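Local coordinates for cell division control protein (Pyrococcus abyssi, PDB 6RPP), which is an intein of the HINT fold that probably excises itself from a replicative MCM-type helicase precursor by protein splicing, at residues E59-R64 with L127-D132. The protein carries 2 engineered substitutions. Sequence-based numbering, arbitrary orientation.
Sequences ETLKVR and LSVSWD
L61 reaches the indole of W131 at the edge of the ring: its CD2 lies near the ring plane, 3.8 Å from NE1 of W131, so the leucine borders the pyrrole edge and covers neither face. CG of the tryptophan is anti to its own carbonyl carbon (chi1 -69°), which carries the ring across to the turn at 59-62. V129 faces the same turn two residues back along the strand. Its CG1 lies 4.4 Å from CG of L61, while CG2 sits 3.5 Å from the backbone O of L61 and 3.4 Å from CG2 of V63. This last methyl pair is closer than ordinary van der Waals contact, so the two valines press tightly where they meet. The joint is otherwise slight: about 184 Å² is buried, and the nearest CA atoms, those of L61 and V129, are 7.0 Å apart. The left-handed backbone of L61 (phi 66°) makes it the middle residue of a tight ST turn, in which OG1 of T60 accepts from N of K62 at 3.3 Å. V63 also touches Y54 and V129 touches L56, both of strand 44-56, while W131 packs on L58 and on K120 and A122 of strand 120-125. The contact thus joins, near the surface, the turn between strands 44-56 and 63-75 of the four-stranded antiparallel sheet, together with V63, to the beginning of strand 128-140 in the six-stranded one.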
# COMPACT_ATOMS: atom_id res chain seq x y z
N GLU A 59 -5.36 -5.15 16.15
CA GLU A 59 -5.71 -5.29 17.55
C GLU A 59 -4.64 -6.04 18.34
O GLU A 59 -4.38 -5.70 19.51
CB GLU A 59 -7.05 -6.04 17.68
CG GLU A 59 -8.22 -5.34 17.05
CD GLU A 59 -9.57 -5.85 17.55
OE1 GLU A 59 -9.60 -6.59 18.56
OE2 GLU A 59 -10.58 -5.48 16.96
N THR A 60 -4.04 -7.06 17.75
CA THR A 60 -3.09 -7.91 18.46
C THR A 60 -1.65 -7.68 18.06
O THR A 60 -0.74 -8.20 18.72
CB THR A 60 -3.42 -9.38 18.20
OG1 THR A 60 -3.12 -9.70 16.84
CG2 THR A 60 -4.90 -9.66 18.50
N LEU A 61 -1.43 -6.97 16.96
CA LEU A 61 -0.13 -6.68 16.37
C LEU A 61 0.57 -7.93 15.83
O LEU A 61 1.76 -7.91 15.55
CB LEU A 61 0.76 -5.93 17.36
CG LEU A 61 0.73 -4.41 17.30
CD1 LEU A 61 -0.67 -3.90 17.55
CD2 LEU A 61 1.69 -3.81 18.33
N LYS A 62 -0.16 -9.02 15.63
CA LYS A 62 0.40 -10.20 15.00
C LYS A 62 0.48 -9.97 13.50
O LYS A 62 -0.36 -9.29 12.93
CB LYS A 62 -0.47 -11.43 15.28
CG LYS A 62 -0.14 -12.10 16.62
CD LYS A 62 -0.38 -13.60 16.60
CE LYS A 62 -1.83 -13.94 16.30
NZ LYS A 62 -2.33 -15.04 17.20
N VAL A 63 1.51 -10.53 12.86
CA VAL A 63 1.62 -10.53 11.40
C VAL A 63 1.20 -11.90 10.90
O VAL A 63 1.71 -12.93 11.37
CB VAL A 63 3.05 -10.22 10.94
CG1 VAL A 63 3.13 -10.26 9.40
CG2 VAL A 63 3.51 -8.90 11.49
N ARG A 64 0.28 -11.91 9.94
CA ARG A 64 -0.32 -13.14 9.44
C ARG A 64 -0.27 -13.16 7.92
O ARG A 64 -0.34 -12.12 7.26
CB ARG A 64 -1.79 -13.28 9.87
CG ARG A 64 -2.02 -13.78 11.29
CD ARG A 64 -3.44 -14.26 11.42
NE ARG A 64 -3.87 -14.37 12.81
CZ ARG A 64 -4.51 -13.41 13.46
NH1 ARG A 64 -4.79 -12.26 12.84
NH2 ARG A 64 -4.87 -13.59 14.72
N LEU A 127 12.23 -8.58 11.91
CA LEU A 127 11.01 -9.38 11.91
C LEU A 127 10.00 -8.91 12.95
O LEU A 127 9.03 -9.64 13.22
CB LEU A 127 11.36 -10.87 12.14
CG LEU A 127 12.11 -11.44 10.90
CD1 LEU A 127 12.56 -12.88 11.07
CD2 LEU A 127 11.27 -11.30 9.61
N SER A 128 10.20 -7.73 13.55
CA SER A 128 9.37 -7.21 14.63
C SER A 128 8.49 -6.08 14.14
O SER A 128 8.96 -5.18 13.43
CB SER A 128 10.21 -6.69 15.79
OG SER A 128 10.98 -7.75 16.35
N VAL A 129 7.21 -6.10 14.55
CA VAL A 129 6.36 -4.96 14.27
C VAL A 129 6.86 -3.78 15.08
O VAL A 129 7.18 -3.91 16.29
CB VAL A 129 4.88 -5.28 14.57
CG1 VAL A 129 4.01 -4.01 14.40
CG2 VAL A 129 4.37 -6.46 13.77
N SER A 130 6.92 -2.61 14.44
CA SER A 130 7.44 -1.40 15.07
C SER A 130 6.60 -0.18 14.71
O SER A 130 6.24 0.03 13.53
CB SER A 130 8.90 -1.18 14.64
OG SER A 130 9.34 0.11 15.05
N TRP A 131 6.30 0.63 15.69
CA TRP A 131 5.67 1.92 15.44
C TRP A 131 6.77 2.95 15.22
O TRP A 131 7.56 3.25 16.15
CB TRP A 131 4.72 2.33 16.58
CG TRP A 131 3.52 1.43 16.61
CD1 TRP A 131 3.31 0.38 17.45
CD2 TRP A 131 2.37 1.52 15.78
NE1 TRP A 131 2.10 -0.20 17.19
CE2 TRP A 131 1.49 0.48 16.17
CE3 TRP A 131 1.98 2.37 14.75
CZ2 TRP A 131 0.27 0.27 15.55
CZ3 TRP A 131 0.75 2.16 14.14
CH2 TRP A 131 -0.08 1.11 14.53
N ASP A 132 6.81 3.55 14.03
CA ASP A 132 7.99 4.24 13.54
C ASP A 132 7.64 5.68 13.16
O ASP A 132 6.79 5.89 12.29
CB ASP A 132 8.53 3.44 12.33
CG ASP A 132 9.81 3.97 11.76
OD1 ASP A 132 10.39 4.94 12.30
OD2 ASP A 132 10.22 3.38 10.71